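Local coordinates for protein cytochrome C (Thioalkalivibrio paradoxus ARh 1, PDB 5N1T) that probably carries electrons in electron transport, using a covalently attached heme c, at residues G57-A60 with D61-A64. Sequence-based numbering, arbitrary orientation.
Sequences GLDA and DQIA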
ATOM      1  N   GLY B  57     -31.506 -13.746  20.495  1.00 74.48           N
ATOM      2  CA  GLY B  57     -32.779 -13.440  21.181  1.00 70.08           C
ATOM      3  C   GLY B  57     -33.945 -13.043  20.282  1.00 67.02           C
ATOM      4  O   GLY B  57     -34.644 -12.085  20.570  1.00 65.50           O
ATOM      5  N   LEU B  58     -34.134 -13.787  19.194  1.00 71.15           N
ATOM      6  CA  LEU B  58     -35.113 -13.517  18.141  1.00 71.35           C
ATOM      7  C   LEU B  58     -35.626 -14.852  17.650  1.00 69.11           C
ATOM      8  O   LEU B  58     -34.859 -15.820  17.572  1.00 73.87           O
ATOM      9  CB  LEU B  58     -34.450 -12.823  16.937  1.00 75.14           C
ATOM     10  CG  LEU B  58     -34.081 -11.337  16.822  1.00 79.03           C
ATOM     11  CD1 LEU B  58     -33.631 -10.999  15.404  1.00 68.76           C
ATOM     12  CD2 LEU B  58     -35.258 -10.453  17.198  1.00 71.18           C
ATOM     13  N   ASP B  59     -36.895 -14.912  17.278  1.00 64.40           N
ATOM     14  CA  ASP B  59     -37.442 -16.158  16.721  1.00 73.65           C
ATOM     15  C   ASP B  59     -37.575 -16.144  15.169  1.00 75.36           C
ATOM     16  O   ASP B  59     -37.491 -15.065  14.536  1.00 67.68           O
ATOM     17  CB  ASP B  59     -38.765 -16.557  17.415  1.00 76.60           C
ATOM     18  CG  ASP B  59     -39.868 -15.496  17.267  1.00 76.12           C
ATOM     19  OD1 ASP B  59     -40.066 -14.943  16.161  1.00 74.35           O
ATOM     20  OD2 ASP B  59     -40.558 -15.231  18.273  1.00 83.29           O
ATOM     21  N   ALA B  60     -37.799 -17.340  14.589  1.00 65.26           N
ATOM     22  CA  ALA B  60     -37.911 -17.555  13.146  1.00 59.45           C
ATOM     23  C   ALA B  60     -38.678 -16.437  12.443  1.00 64.50           C
ATOM     24  O   ALA B  60     -38.198 -15.823  11.480  1.00 72.91           O
ATOM     25  CB  ALA B  60     -38.549 -18.902  12.872  1.00 52.26           C
ATOM     26  N   ASP B  61     -39.844 -16.138  12.985  1.00 70.46           N
ATOM     27  CA  ASP B  61     -40.774 -15.223  12.381  1.00 72.54           C
ATOM     28  C   ASP B  61     -40.171 -13.840  12.253  1.00 70.11           C
ATOM     29  O   ASP B  61     -40.230 -13.252  11.160  1.00 70.66           O
ATOM     30  CB  ASP B  61     -42.097 -15.230  13.165  1.00 81.40           C
ATOM     31  CG  ASP B  61     -43.041 -16.335  12.701  1.00 85.50           C
ATOM     32  OD1 ASP B  61     -42.622 -17.509  12.541  1.00 84.94           O
ATOM     33  OD2 ASP B  61     -44.221 -16.017  12.478  1.00 98.98           O
ATOM     34  N   GLN B  62     -39.569 -13.346  13.346  1.00 59.94           N
ATOM     35  CA  GLN B  62     -38.873 -12.038  13.340  1.00 58.21           C
ATOM     36  C   GLN B  62     -37.751 -11.986  12.311  1.00 54.08           C
ATOM     37  O   GLN B  62     -37.680 -11.040  11.502  1.00 50.28           O
ATOM     38  CB  GLN B  62     -38.306 -11.699  14.710  1.00 55.28           C
ATOM     39  CG  GLN B  62     -39.359 -11.527  15.783  1.00 49.04           C
ATOM     40  CD  GLN B  62     -38.758 -11.557  17.159  1.00 48.77           C
ATOM     41  OE1 GLN B  62     -38.213 -12.574  17.600  1.00 53.69           O
ATOM     42  NE2 GLN B  62     -38.840 -10.433  17.853  1.00 49.09           N
ATOM     43  N   ILE B  63     -36.908 -13.023  12.320  1.00 51.92           N
ATOM     44  CA  ILE B  63     -35.798 -13.082  11.396  1.00 51.73           C
ATOM     45  C   ILE B  63     -36.341 -13.064   9.978  1.00 54.27           C
ATOM     46  O   ILE B  63     -36.009 -12.162   9.218  1.00 58.46           O
ATOM     47  CB  ILE B  63     -34.848 -14.260  11.634  1.00 51.39           C
ATOM     48  CG1 ILE B  63     -34.144 -14.099  13.011  1.00 54.42           C
ATOM     49  CG2 ILE B  63     -33.848 -14.336  10.471  1.00 46.09           C
ATOM     50  CD1 ILE B  63     -33.376 -15.328  13.532  1.00 46.98           C
ATOM     51  N   ALA B  64     -37.210 -14.012   9.639  1.00 55.74           N
ATOM     52  CA  ALA B  64     -37.706 -14.100   8.261  1.00 57.72           C
ATOM     53  C   ALA B  64     -38.343 -12.771   7.846  1.00 58.69           C
ATOM     54  O   ALA B  64     -38.046 -12.258   6.782  1.00 57.86           O
ATOM     55  CB  ALA B  64     -38.685 -15.274   8.085  1.00 51.52           C
TER
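After an extended Leu58 and Asp59 the chain turns into the first turn of helix 60-72, where Ile63 N donates to Asp59 O (3.1 Å) and Ala64 N to Ala60 O (2.8 Å). Asp59 is the N-cap, and with Gln62 it forms a capping box, each side chain accepting from the backbone N-H of the other. Asp59 CG sits between its own backbone N and carbonyl carbon (chi1 60°), a position that folds the carboxylate back over the helix start. Its OD1 takes the N-H of Gln62 at 3.3 Å, long but nearly straight (169°). In the reciprocal bond Asp59 N donates to Gln62 OE1 (2.7 Å), in the plane of the amide carbonyl. Gln62 can return to the cap because its CG lies beside its backbone N and the chain then runs extended. The two side chains cross at about a right angle, with the carboxylate and amide planes 46° apart. A carboxylate at this end of the helix probably also interacts favourably with the helix dipole.

The Gln62 amide also lies against Leu58, whose CD2 meets both of its ends, 3.6 Å from NE2. Leu58 CD1 turns instead to Ile63, so this leucine bridges the exposed cap and the apolar side of the helix. Both Leu58 and Ile63 touch heme c, and Ile63 and Ala64 also pack on helix 89-101, through Ala96 among others. The capped turn thus joins the surface loop to the heme pocket of this cytochrome c fold, its apolar link being the contact of Leu58 CD1 with Ile63 CG1 at 3.9 Å.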